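Local coordinates for cytochrome P450 (CYP102L1) (Mycobacterium phage Adler, PDB 6N6Q), which binds haem as a phage-encoded cytochrome P450 and probably catalyses the monooxygenation of an organic substrate, at residues 182-187 against 226-231; 230-235 against 266-271; 137-142 against 175-180; 131-136 against 429-434; 89-94 against 189-194. One frame throughout, in Å; residues are numbered along the deposited sequence.

Interaction 1 of 5, residues 182-187 against 226-231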
# COMPACT_ATOMS: atom_id res chain seq x y z
N ASN A 182 -9.09 16.12 -9.66
CA ASN A 182 -9.02 17.22 -8.71
C ASN A 182 -7.65 17.89 -8.81
O ASN A 182 -6.64 17.21 -9.05
CB ASN A 182 -9.25 16.70 -7.29
CG ASN A 182 -9.70 17.79 -6.34
OD1 ASN A 182 -8.88 18.50 -5.76
ND2 ASN A 182 -11.01 17.91 -6.15
N PRO A 183 -7.57 19.21 -8.67
CA PRO A 183 -6.25 19.86 -8.70
C PRO A 183 -5.35 19.45 -7.55
O PRO A 183 -4.13 19.36 -7.73
CB PRO A 183 -6.59 21.36 -8.65
CG PRO A 183 -7.97 21.42 -8.05
CD PRO A 183 -8.67 20.19 -8.55
N PHE A 184 -5.92 19.17 -6.37
CA PHE A 184 -5.11 18.78 -5.22
C PHE A 184 -4.37 17.48 -5.49
O PHE A 184 -3.16 17.38 -5.26
CB PHE A 184 -5.99 18.65 -3.98
CG PHE A 184 -5.28 18.08 -2.79
CD1 PHE A 184 -4.55 18.91 -1.94
CD2 PHE A 184 -5.33 16.73 -2.50
CE1 PHE A 184 -3.89 18.39 -0.85
CE2 PHE A 184 -4.67 16.20 -1.41
CZ PHE A 184 -3.95 17.04 -0.58
N ILE A 185 -5.08 16.45 -5.97
CA ILE A 185 -4.44 15.16 -6.20
C ILE A 185 -3.40 15.26 -7.31
O ILE A 185 -2.39 14.55 -7.29
CB ILE A 185 -5.51 14.08 -6.49
CG1 ILE A 185 -4.85 12.73 -6.79
CG2 ILE A 185 -6.41 14.50 -7.63
CD1 ILE A 185 -4.06 12.17 -5.64
N THR A 186 -3.61 16.16 -8.28
CA THR A 186 -2.61 16.36 -9.32
C THR A 186 -1.33 16.97 -8.75
O THR A 186 -0.22 16.58 -9.12
CB THR A 186 -3.17 17.24 -10.44
OG1 THR A 186 -4.34 16.63 -10.98
CG2 THR A 186 -2.15 17.40 -11.55
N ALA A 187 -1.47 17.93 -7.83
CA ALA A 187 -0.30 18.57 -7.23
C ALA A 187 0.48 17.59 -6.37
O ALA A 187 1.72 17.64 -6.32
CB ALA A 187 -0.73 19.79 -6.41
N ALA A 226 -2.33 24.40 1.82
CA ALA A 226 -3.52 25.22 2.00
C ALA A 226 -4.80 24.40 1.92
O ALA A 226 -5.76 24.69 2.63
CB ALA A 226 -3.55 26.34 0.96
N GLU A 227 -4.82 23.36 1.08
CA GLU A 227 -6.02 22.55 0.95
C GLU A 227 -6.24 21.68 2.18
O GLU A 227 -7.38 21.52 2.63
CB GLU A 227 -5.95 21.69 -0.32
CG GLU A 227 -7.16 20.80 -0.53
CD GLU A 227 -7.83 21.04 -1.87
OE1 GLU A 227 -7.57 22.10 -2.49
OE2 GLU A 227 -8.60 20.16 -2.31
N VAL A 228 -5.17 21.10 2.73
CA VAL A 228 -5.33 20.27 3.92
C VAL A 228 -5.64 21.13 5.13
O VAL A 228 -6.36 20.70 6.04
CB VAL A 228 -4.09 19.39 4.16
CG1 VAL A 228 -3.95 18.35 3.05
CG2 VAL A 228 -2.83 20.23 4.26
N ASP A 229 -5.13 22.36 5.18
CA ASP A 229 -5.50 23.28 6.25
C ASP A 229 -6.99 23.62 6.18
O ASP A 229 -7.66 23.73 7.21
CB ASP A 229 -4.66 24.55 6.19
CG ASP A 229 -3.24 24.34 6.68
OD1 ASP A 229 -3.02 23.43 7.50
OD2 ASP A 229 -2.35 25.11 6.25
N LYS A 230 -7.51 23.79 4.97
CA LYS A 230 -8.94 24.08 4.82
C LYS A 230 -9.78 22.90 5.28
O LYS A 230 -10.84 23.10 5.90
CB LYS A 230 -9.25 24.44 3.36
CG LYS A 230 -10.66 24.99 3.16
CD LYS A 230 -10.80 25.66 1.80
CE LYS A 230 -12.16 26.34 1.66
NZ LYS A 230 -12.27 27.11 0.39
N ILE A 231 -9.34 21.68 5.01
CA ILE A 231 -10.04 20.50 5.50
C ILE A 231 -10.02 20.46 7.03
O ILE A 231 -10.99 20.05 7.67
CB ILE A 231 -9.44 19.22 4.89
CG1 ILE A 231 -9.59 19.25 3.36
CG2 ILE A 231 -10.10 17.98 5.46
CD1 ILE A 231 -8.98 18.06 2.66

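Interaction 2 of 5, residues 230-235 against 266-271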
# COMPACT_ATOMS: atom_id res chain seq x y z
N LYS A 230 -7.51 23.79 4.97
CA LYS A 230 -8.94 24.08 4.82
C LYS A 230 -9.78 22.90 5.28
O LYS A 230 -10.84 23.10 5.90
CB LYS A 230 -9.25 24.44 3.36
CG LYS A 230 -10.66 24.99 3.16
CD LYS A 230 -10.80 25.66 1.80
CE LYS A 230 -12.16 26.34 1.66
NZ LYS A 230 -12.27 27.11 0.39
N ILE A 231 -9.34 21.68 5.01
CA ILE A 231 -10.04 20.50 5.50
C ILE A 231 -10.02 20.46 7.03
O ILE A 231 -10.99 20.05 7.67
CB ILE A 231 -9.44 19.22 4.89
CG1 ILE A 231 -9.59 19.25 3.36
CG2 ILE A 231 -10.10 17.98 5.46
CD1 ILE A 231 -8.98 18.06 2.66
N ILE A 232 -8.91 20.90 7.63
CA ILE A 232 -8.81 20.93 9.08
C ILE A 232 -9.69 22.03 9.66
O ILE A 232 -10.40 21.82 10.65
CB ILE A 232 -7.34 21.10 9.51
CG1 ILE A 232 -6.52 19.87 9.09
CG2 ILE A 232 -7.24 21.32 11.01
CD1 ILE A 232 -5.03 20.08 9.17
N ASP A 233 -9.67 23.22 9.05
CA ASP A 233 -10.41 24.35 9.59
C ASP A 233 -11.92 24.14 9.50
O ASP A 233 -12.66 24.45 10.44
CB ASP A 233 -10.01 25.64 8.88
CG ASP A 233 -8.66 26.15 9.31
OD1 ASP A 233 -8.32 26.00 10.51
OD2 ASP A 233 -7.92 26.71 8.46
N VAL A 234 -12.40 23.61 8.37
CA VAL A 234 -13.83 23.39 8.19
C VAL A 234 -14.35 22.41 9.24
O VAL A 234 -15.43 22.61 9.82
CB VAL A 234 -14.13 22.91 6.76
CG1 VAL A 234 -15.56 22.43 6.64
CG2 VAL A 234 -13.86 24.02 5.76
N ARG A 235 -13.60 21.34 9.50
CA ARG A 235 -14.03 20.36 10.50
C ARG A 235 -14.01 20.96 11.90
O ARG A 235 -14.87 20.63 12.73
CB ARG A 235 -13.15 19.12 10.43
CG ARG A 235 -13.50 18.07 11.47
CD ARG A 235 -14.88 17.49 11.21
NE ARG A 235 -14.93 16.80 9.93
CZ ARG A 235 -14.64 15.51 9.76
NH1 ARG A 235 -14.27 14.78 10.80
NH2 ARG A 235 -14.71 14.97 8.56
N ASN A 266 0.32 21.39 11.65
CA ASN A 266 1.20 20.98 10.56
C ASN A 266 1.31 19.46 10.49
O ASN A 266 1.37 18.89 9.40
CB ASN A 266 2.58 21.61 10.74
CG ASN A 266 3.50 21.33 9.56
OD1 ASN A 266 3.42 21.99 8.53
ND2 ASN A 266 4.39 20.36 9.72
N ASN A 267 1.34 18.79 11.65
CA ASN A 267 1.47 17.34 11.65
C ASN A 267 0.18 16.67 11.21
O ASN A 267 0.21 15.63 10.54
CB ASN A 267 1.90 16.85 13.03
CG ASN A 267 2.25 15.38 13.04
OD1 ASN A 267 1.39 14.53 13.29
ND2 ASN A 267 3.51 15.06 12.77
N ILE A 268 -0.97 17.23 11.59
CA ILE A 268 -2.25 16.69 11.14
C ILE A 268 -2.33 16.71 9.62
O ILE A 268 -2.74 15.74 8.99
CB ILE A 268 -3.42 17.47 11.78
CG1 ILE A 268 -3.44 17.27 13.29
CG2 ILE A 268 -4.75 17.04 11.17
CD1 ILE A 268 -4.54 18.03 13.99
N GLY A 269 -1.91 17.83 9.02
CA GLY A 269 -1.84 17.89 7.57
C GLY A 269 -0.89 16.87 6.98
O GLY A 269 -1.10 16.41 5.85
N ASN A 270 0.15 16.50 7.72
CA ASN A 270 1.07 15.47 7.25
C ASN A 270 0.42 14.09 7.30
O ASN A 270 0.64 13.27 6.41
CB ASN A 270 2.36 15.49 8.07
CG ASN A 270 3.23 16.68 7.75
OD1 ASN A 270 3.08 17.31 6.70
ND2 ASN A 270 4.16 17.00 8.65
N GLN A 271 -0.37 13.82 8.35
CA GLN A 271 -1.02 12.52 8.44
C GLN A 271 -2.04 12.33 7.33
O GLN A 271 -2.15 11.24 6.75
CB GLN A 271 -1.69 12.36 9.81
CG GLN A 271 -0.79 12.64 11.00
CD GLN A 271 0.37 11.66 11.13
OE1 GLN A 271 0.41 10.64 10.44
NE2 GLN A 271 1.31 11.98 12.00

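Interaction 3 of 5, residues 137-142 against 175-180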
# COMPACT_ATOMS: atom_id res chain seq x y z
N ILE A 137 -18.81 0.75 -9.17
CA ILE A 137 -19.55 -0.26 -9.92
C ILE A 137 -20.56 0.40 -10.85
O ILE A 137 -20.74 -0.03 -12.00
CB ILE A 137 -20.23 -1.25 -8.95
CG1 ILE A 137 -19.18 -1.97 -8.11
CG2 ILE A 137 -21.09 -2.24 -9.71
CD1 ILE A 137 -18.19 -2.77 -8.92
N ASP A 138 -21.23 1.45 -10.38
CA ASP A 138 -22.18 2.17 -11.22
C ASP A 138 -21.49 2.78 -12.43
O ASP A 138 -22.02 2.73 -13.55
CB ASP A 138 -22.89 3.25 -10.41
CG ASP A 138 -23.81 2.68 -9.35
OD1 ASP A 138 -24.03 1.45 -9.35
OD2 ASP A 138 -24.33 3.46 -8.52
N ALA A 139 -20.30 3.35 -12.24
CA ALA A 139 -19.56 3.90 -13.36
C ALA A 139 -19.09 2.80 -14.31
O ALA A 139 -19.12 2.97 -15.53
CB ALA A 139 -18.36 4.71 -12.86
N TRP A 140 -18.68 1.65 -13.76
CA TRP A 140 -18.24 0.54 -14.59
C TRP A 140 -19.39 -0.14 -15.32
O TRP A 140 -19.14 -0.89 -16.27
CB TRP A 140 -17.46 -0.47 -13.75
CG TRP A 140 -16.04 -0.07 -13.50
CD1 TRP A 140 -15.47 1.15 -13.77
CD2 TRP A 140 -15.00 -0.88 -12.94
NE1 TRP A 140 -14.15 1.14 -13.41
CE2 TRP A 140 -13.83 -0.08 -12.90
CE3 TRP A 140 -14.94 -2.19 -12.46
CZ2 TRP A 140 -12.62 -0.56 -12.41
CZ3 TRP A 140 -13.73 -2.67 -11.98
CH2 TRP A 140 -12.59 -1.85 -11.95
N ASN A 141 -20.63 0.09 -14.89
CA ASN A 141 -21.78 -0.41 -15.65
C ASN A 141 -21.82 0.23 -17.04
O ASN A 141 -22.00 -0.47 -18.05
CB ASN A 141 -23.08 -0.12 -14.90
CG ASN A 141 -23.29 -1.05 -13.72
OD1 ASN A 141 -22.78 -2.17 -13.69
ND2 ASN A 141 -24.05 -0.59 -12.74
N THR A 142 -21.64 1.55 -17.11
CA THR A 142 -21.67 2.24 -18.39
C THR A 142 -20.52 1.79 -19.29
O THR A 142 -20.69 1.67 -20.51
CB THR A 142 -21.60 3.75 -18.17
OG1 THR A 142 -22.61 4.13 -17.22
CG2 THR A 142 -21.84 4.50 -19.47
N ASN A 175 -15.38 12.46 -8.23
CA ASN A 175 -16.55 11.62 -8.47
C ASN A 175 -16.13 10.52 -9.43
O ASN A 175 -15.66 10.80 -10.54
CB ASN A 175 -17.70 12.44 -9.04
CG ASN A 175 -18.96 11.62 -9.25
OD1 ASN A 175 -19.19 11.09 -10.33
ND2 ASN A 175 -19.77 11.50 -8.20
N LEU A 176 -16.29 9.26 -9.00
CA LEU A 176 -15.76 8.14 -9.77
C LEU A 176 -16.45 8.00 -11.12
O LEU A 176 -15.85 7.51 -12.08
CB LEU A 176 -15.89 6.84 -8.97
CG LEU A 176 -15.12 6.83 -7.65
CD1 LEU A 176 -15.23 5.47 -6.98
CD2 LEU A 176 -13.66 7.21 -7.86
N ALA A 177 -17.71 8.43 -11.23
CA ALA A 177 -18.38 8.43 -12.52
C ALA A 177 -17.77 9.46 -13.46
O ALA A 177 -17.82 9.29 -14.69
CB ALA A 177 -19.88 8.68 -12.35
N ASP A 178 -17.19 10.52 -12.91
CA ASP A 178 -16.57 11.58 -13.69
C ASP A 178 -15.09 11.28 -13.90
O ASP A 178 -14.48 10.50 -13.16
CB ASP A 178 -16.75 12.93 -12.98
CG ASP A 178 -16.55 14.11 -13.90
OD1 ASP A 178 -17.41 14.33 -14.78
OD2 ASP A 178 -15.53 14.82 -13.74
N HIS A 179 -14.51 11.91 -14.92
CA HIS A 179 -13.10 11.70 -15.24
C HIS A 179 -12.27 12.97 -15.17
O HIS A 179 -11.13 12.99 -15.64
CB HIS A 179 -12.96 11.06 -16.62
CG HIS A 179 -12.79 9.57 -16.58
ND1 HIS A 179 -13.85 8.71 -16.39
CD2 HIS A 179 -11.69 8.80 -16.69
CE1 HIS A 179 -13.41 7.47 -16.39
NE2 HIS A 179 -12.10 7.49 -16.57
N SER A 180 -12.80 14.05 -14.59
CA SER A 180 -11.99 15.21 -14.27
C SER A 180 -11.21 14.94 -12.99
O SER A 180 -11.74 14.39 -12.03
CB SER A 180 -12.85 16.46 -14.12
OG SER A 180 -13.52 16.77 -15.33

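Interaction 4 of 5, residues 131-136 against 429-434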
# COMPACT_ATOMS: atom_id res chain seq x y z
N ALA A 131 -20.37 2.28 0.19
CA ALA A 131 -21.03 3.26 -0.67
C ALA A 131 -20.10 3.75 -1.77
O ALA A 131 -20.54 4.03 -2.89
CB ALA A 131 -21.55 4.43 0.16
N THR A 132 -18.80 3.87 -1.46
CA THR A 132 -17.85 4.34 -2.46
C THR A 132 -17.60 3.27 -3.53
O THR A 132 -17.43 3.59 -4.71
CB THR A 132 -16.54 4.74 -1.78
OG1 THR A 132 -16.82 5.71 -0.76
CG2 THR A 132 -15.58 5.35 -2.79
N VAL A 133 -17.59 2.00 -3.13
CA VAL A 133 -17.48 0.92 -4.10
C VAL A 133 -18.70 0.92 -5.02
O VAL A 133 -18.59 0.70 -6.23
CB VAL A 133 -17.30 -0.44 -3.39
CG1 VAL A 133 -17.20 -1.56 -4.40
CG2 VAL A 133 -16.07 -0.41 -2.50
N ARG A 134 -19.88 1.17 -4.45
CA ARG A 134 -21.10 1.25 -5.26
C ARG A 134 -20.95 2.31 -6.35
O ARG A 134 -21.39 2.10 -7.49
CB ARG A 134 -22.30 1.57 -4.37
CG ARG A 134 -23.62 1.66 -5.12
CD ARG A 134 -23.98 0.32 -5.72
NE ARG A 134 -25.18 0.36 -6.55
CZ ARG A 134 -26.41 0.14 -6.10
NH1 ARG A 134 -26.61 -0.12 -4.81
NH2 ARG A 134 -27.45 0.19 -6.93
N GLU A 135 -20.33 3.44 -6.03
CA GLU A 135 -20.14 4.50 -7.01
C GLU A 135 -19.24 4.05 -8.16
O GLU A 135 -19.46 4.44 -9.31
CB GLU A 135 -19.56 5.74 -6.33
CG GLU A 135 -19.37 6.94 -7.23
CD GLU A 135 -18.99 8.19 -6.46
OE1 GLU A 135 -19.57 8.42 -5.38
OE2 GLU A 135 -18.10 8.93 -6.93
N LEU A 136 -18.24 3.21 -7.88
CA LEU A 136 -17.38 2.72 -8.95
C LEU A 136 -18.10 1.69 -9.81
O LEU A 136 -18.00 1.73 -11.04
CB LEU A 136 -16.10 2.12 -8.37
CG LEU A 136 -15.14 1.59 -9.45
CD1 LEU A 136 -14.52 2.75 -10.21
CD2 LEU A 136 -14.07 0.68 -8.86
N MET A 429 -10.10 -4.13 0.39
CA MET A 429 -9.72 -4.96 -0.75
C MET A 429 -10.73 -6.07 -0.99
O MET A 429 -10.96 -6.45 -2.15
CB MET A 429 -8.32 -5.54 -0.53
CG MET A 429 -7.20 -4.53 -0.66
SD MET A 429 -5.55 -5.27 -0.59
CE MET A 429 -5.54 -5.94 1.07
N VAL A 430 -11.34 -6.60 0.07
CA VAL A 430 -12.32 -7.68 -0.10
C VAL A 430 -13.63 -7.13 -0.64
O VAL A 430 -14.22 -7.70 -1.57
CB VAL A 430 -12.52 -8.43 1.23
CG1 VAL A 430 -13.61 -9.49 1.07
CG2 VAL A 430 -11.22 -9.08 1.67
N ILE A 431 -14.13 -6.03 -0.07
CA ILE A 431 -15.38 -5.45 -0.54
C ILE A 431 -15.27 -5.05 -2.00
O ILE A 431 -16.21 -5.23 -2.79
CB ILE A 431 -15.79 -4.25 0.34
CG1 ILE A 431 -15.83 -4.64 1.81
CG2 ILE A 431 -17.14 -3.71 -0.10
CD1 ILE A 431 -16.38 -3.56 2.72
N ALA A 432 -14.12 -4.50 -2.40
CA ALA A 432 -13.92 -4.08 -3.78
C ALA A 432 -13.94 -5.28 -4.72
O ALA A 432 -14.60 -5.26 -5.77
CB ALA A 432 -12.61 -3.31 -3.92
N LEU A 433 -13.22 -6.35 -4.36
CA LEU A 433 -13.18 -7.53 -5.22
C LEU A 433 -14.50 -8.28 -5.21
O LEU A 433 -14.94 -8.78 -6.25
CB LEU A 433 -12.04 -8.45 -4.77
CG LEU A 433 -10.64 -8.03 -5.20
CD1 LEU A 433 -9.60 -8.86 -4.49
CD2 LEU A 433 -10.49 -8.17 -6.71
N ALA A 434 -15.16 -8.36 -4.05
CA ALA A 434 -16.43 -9.06 -3.97
C ALA A 434 -17.48 -8.40 -4.84
O ALA A 434 -18.25 -9.08 -5.53
CB ALA A 434 -16.91 -9.13 -2.52

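Interaction 5 of 5, residues 89-94 against 189-194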
# COMPACT_ATOMS: atom_id res chain seq x y z
N ARG A 89 9.97 12.72 2.71
CA ARG A 89 9.77 13.71 3.76
C ARG A 89 9.52 15.10 3.19
O ARG A 89 8.95 15.95 3.88
CB ARG A 89 10.97 13.73 4.70
CG ARG A 89 11.18 12.44 5.47
CD ARG A 89 12.41 12.52 6.36
NE ARG A 89 12.31 13.60 7.34
CZ ARG A 89 11.83 13.45 8.57
NH1 ARG A 89 11.41 12.26 8.98
NH2 ARG A 89 11.79 14.49 9.39
N SER A 90 9.94 15.35 1.95
CA SER A 90 9.62 16.62 1.30
C SER A 90 8.13 16.77 1.04
O SER A 90 7.66 17.89 0.84
CB SER A 90 10.40 16.75 -0.01
OG SER A 90 11.80 16.82 0.22
N VAL A 91 7.39 15.66 1.04
CA VAL A 91 5.94 15.68 0.82
C VAL A 91 5.19 15.42 2.13
O VAL A 91 4.36 16.23 2.55
CB VAL A 91 5.53 14.66 -0.27
CG1 VAL A 91 4.02 14.63 -0.43
CG2 VAL A 91 6.22 14.99 -1.58
N ALA A 92 5.48 14.30 2.79
CA ALA A 92 4.75 13.88 3.98
C ALA A 92 5.38 14.34 5.29
O ALA A 92 4.80 14.10 6.35
CB ALA A 92 4.60 12.36 3.99
N GLY A 93 6.55 14.98 5.24
CA GLY A 93 7.17 15.53 6.43
C GLY A 93 7.39 14.48 7.50
O GLY A 93 7.89 13.38 7.24
N ASP A 94 7.02 14.82 8.73
CA ASP A 94 7.14 13.90 9.86
C ASP A 94 5.85 13.12 10.10
O ASP A 94 5.47 12.88 11.25
CB ASP A 94 7.56 14.66 11.12
CG ASP A 94 6.56 15.73 11.52
OD1 ASP A 94 5.66 16.06 10.72
OD2 ASP A 94 6.69 16.26 12.65
N LEU A 189 0.82 14.40 -6.89
CA LEU A 189 1.58 13.51 -7.77
C LEU A 189 2.81 14.22 -8.34
O LEU A 189 3.89 13.63 -8.39
CB LEU A 189 0.68 12.99 -8.89
CG LEU A 189 -0.49 12.10 -8.48
CD1 LEU A 189 -1.32 11.72 -9.69
CD2 LEU A 189 0.01 10.86 -7.75
N ARG A 190 2.66 15.47 -8.77
CA ARG A 190 3.82 16.24 -9.19
C ARG A 190 4.81 16.43 -8.05
O ARG A 190 6.02 16.49 -8.27
CB ARG A 190 3.39 17.61 -9.73
CG ARG A 190 2.71 17.58 -11.09
CD ARG A 190 2.72 18.96 -11.72
NE ARG A 190 2.14 19.97 -10.84
CZ ARG A 190 0.86 20.35 -10.88
NH1 ARG A 190 0.03 19.79 -11.75
NH2 ARG A 190 0.41 21.27 -10.04
N GLU A 191 4.30 16.52 -6.81
CA GLU A 191 5.18 16.68 -5.66
C GLU A 191 5.89 15.38 -5.32
O GLU A 191 7.01 15.41 -4.79
CB GLU A 191 4.36 17.19 -4.47
CG GLU A 191 5.15 17.99 -3.45
CD GLU A 191 5.80 19.23 -4.05
OE1 GLU A 191 6.84 19.67 -3.50
OE2 GLU A 191 5.29 19.76 -5.05
N LEU A 192 5.27 14.24 -5.60
CA LEU A 192 5.94 12.96 -5.40
C LEU A 192 7.06 12.75 -6.41
O LEU A 192 8.13 12.24 -6.06
CB LEU A 192 4.92 11.81 -5.48
CG LEU A 192 3.90 11.68 -4.35
CD1 LEU A 192 2.80 10.71 -4.75
CD2 LEU A 192 4.57 11.23 -3.06
N GLN A 193 6.82 13.13 -7.67
CA GLN A 193 7.87 13.02 -8.68
C GLN A 193 9.05 13.93 -8.35
O GLN A 193 10.21 13.53 -8.50
CB GLN A 193 7.31 13.38 -10.06
CG GLN A 193 6.21 12.47 -10.55
CD GLN A 193 5.70 12.89 -11.92
OE1 GLN A 193 6.07 13.94 -12.43
NE2 GLN A 193 4.84 12.06 -12.51
N TYR A 194 8.77 15.15 -7.90
CA TYR A 194 9.82 16.09 -7.55
C TYR A 194 10.62 15.63 -6.34
O TYR A 194 11.77 16.05 -6.17
CB TYR A 194 9.21 17.47 -7.30
CG TYR A 194 10.22 18.59 -7.13
CD1 TYR A 194 10.78 19.22 -8.24
CD2 TYR A 194 10.61 19.02 -5.87
CE1 TYR A 194 11.69 20.24 -8.09
CE2 TYR A 194 11.52 20.04 -5.71
CZ TYR A 194 12.06 20.64 -6.83
OH TYR A 194 12.98 21.66 -6.68

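Interaction 1 of 5, residues 182-187 against 226-231
With their CA atoms 7.3 Å apart, Phe184 and Glu227 mark the point where the start of helix 183-196 comes nearest to the middle of helix 212-237. In the P450 fold these are the F and G helices, which in the family lie over the distal side of the haem. Phe184 has CG anti to its backbone N (chi1 173°), which carries the ring across to the facing helix. There it lies obliquely against the aliphatic part of Glu227: Phe184 CD1 is 3.5 Å from Glu227 CG and equally close to Glu227 CB. The glutamate chain bends at chi2, and its carboxylate plane is nearly parallel to the ring, 19° apart, but displaced from it toward the CB end. Glu227 OE2 thus ends 3.4 Å from Phe184 CB. Farther out, Phe184 CZ meets Val228 CG1 at 3.9 Å, the two side chains crossing at about a right angle. Asn182 caps the helix, its OD1 accepting from Phe184 N at 3.1 Å, while its ND2 donates to Phe173 O. The ring of Phe173 also meets that of Phe184, and Leu273 and Leu276 of helix 265-296 pack on it as well. Glu227 OE2 approaches Asn182 OD1 at 3.8 Å, acceptor facing acceptor, a neighbour that adds no bond. The contact illustrates how a charged residue can serve in packing: its methylenes and one carboxylate oxygen both lie along the phenylalanine without a hydrogen bond between the segments, and the Asn182 amide is engaged by Phe184 N and Phe173 O.

Interaction 2 of 5, residues 230-235 against 266-271
In a small and fully buried contact between the G helix of the P450 fold (212-237) and the long central helix 265-296, Ile232 packs on Ile268 and on the backbone beside it. The apolar part rests on one methyl. CD1 of Ile232, at the end of an extended chain (chi2 167°), is 3.6 Å from Ile268 CG2, and Ile232 CG1 lies 3.9 Å from the same methyl. In Ile268 this CG2 branch stands anti to the backbone N, while the longer CG1 branch takes the place beside that N. Packing against main chain is the second kind, Ile232 CD1 lying 3.8 Å from Gly269 N. Polar bonding between the helices, the third kind, comes from Arg225, a turn or so before the segment, which reaches Asn266 O and Asn270 OD1. Arg235 makes salt bridges with Asp246 and Asp249. One turn of helix 265-296 is also tied by its own side chains, Gln271 reaching back to Asn267. Gln271 NE2 donates to Asn267 OD1 at 2.9 Å with an N-H...O angle of 167°; the acceptor lies nearly in the amide plane of Gln271, while the donor is tilted 30° from the carbonyl plane of Asn267.

Interaction 3 of 5, residues 137-142 against 175-180
Only 4.8 Å separates the CA atoms of Ala139 and Ala177, where helix 119-145, the D helix of the P450 fold, passes the loop between the E and F helices. Ala139 buries more surface than any other residue of the pair of segments. Its methyl points into the loop, with CB 3.7 Å from Ala177 CA and 3.8 Å from Leu176 O, so a helix surface kept small by alanine accepts main chain directly. Ala177 answers with its own methyl, which stands to one side, CB to CB 4.3 Å from Ala139. Leu176 contributes mainly its carbonyl; its side chain turns to pack on Leu136 and on Leu159 of helix 152-169, and its N donates to Glu135 OE2 on the D helix. The shape offered to Ala139 is that of a type I beta turn, with Leu176 and Ala177 as its two central residues. Asp178 N closes it on Asn175 O at 2.8 Å, helped by weak bonds from Ala177 N and Asp178 N to Asn175 OD1. An Asx turn follows at once: Ser180 N donates to Asp178 OD2 at 3.0 Å, approaching from above the carboxylate plane, 53° out of it.

Interaction 4 of 5, residues 131-136 against 429-434
The D and L helices of the P450 fold, 119-145 and 422-439, meet through Val133 on the first and Ile431 and Ala432 on the second; the CA atoms of Val133 and Ala432 are 6.1 Å apart. The L helix is the one that in this family runs on from the loop carrying the haem-ligating cysteine. Met429, first along the segment, faces the other way and touches the haem, and Val430 likewise turns from the D helix, toward Ile335 of helix 329-341. The contact begins with Ile431, whose side chain leans toward the D helix. Its CG2 lies 4.2 Å from Val133 CG2, methyl to methyl, and Ile431 O is approached by the other valine branch, 4.1 Å from Val133 CG1. That branch stands anti to the valine backbone N (chi1 180°), a setting that also brings it over the next residue. Ala432 is met there through its backbone, CA lying 4.2 Å from Val133 CG1, and its small side chain is consistent with the close approach of the helices. Leu433 points back into the core, on Ala290 and Leu291 of helix 265-296. On the D helix, the carboxylate of Glu135 is engaged elsewhere, OE1 in a salt bridge with Arg166. What meets between the segments is mostly apolar, the two methyls of one valine against a methyl and the backbone of two successive residues, at distances of ordinary van der Waals contact. Such a joint depends on shape and burial, not on directed bonds, and it backs the helix whose other side borders the haem.

Interaction 5 of 5, residues 89-94 against 189-194
Two methyls of a single residue, Val91, divide their contacts with helix 183-196 between Glu191 and Leu192; the CA atoms of Val91 and Glu191 are 6.6 Å apart. With CG1 anti to the valine backbone N (chi1 177°), CG2 stands beside that N; the torsion thus places CG2 over Glu191 and turns CG1 toward Leu192. CG2 takes the closer position: it is 3.3 Å from Glu191 O, a tight approach of methyl to carbonyl, and 3.7 Å from Glu191 CG. The same methyl lies 4.1 Å from Glu191 CB and 4.2 Å from Leu192 N, so it rests on side chain and main chain together. The short helix 89-92 lies in the B-C region of the P450 fold, probably part of what corresponds to the B' helix, and the partner is the F helix; in the family both border the substrate pocket over the haem. Glu191 meets the valine with its methylenes, the two side chains running antiparallel alongside each other. Its CG is anti to the backbone N, and the bend at chi2 (59°) then swings the carboxylate off, where OE1 is hydrogen-bonded to His217 ND1 of helix 212-237. In Leu192 the bond from CA to CB does not aim at the valine, yet an extended chi2 (167°) carries CD2 out to Val91 CG1, at 4.3 Å. The leucine packs as well on Leu88, just before the short helix, and on Val277 of helix 265-296.

Interactions 1, 2 and 5 join helices 183-196, 212-237, 265-296 and 89-92 on one side of the chain's centre, while interactions 3 and 4 share the D helix. Interactions 1 and 2, centres about 11 Å apart, share Lys230 and Ile231, and Val228 CG2 touches Gly269 CA at 4.2 Å. Interaction 5 lies farther along helix 183-196 and is tied to interaction 2 by a probable hydrogen bond from Asn270 ND2 to Asp94 OD1 of 2.7 Å. The side chains of Phe184 and Val91 lie about 14 and 13 Å from the haem. Interactions 3 and 4 are joined through Leu176 N and Glu135 OE2, 2.8 Å apart; interaction 4 holds Met429 of the haem pocket.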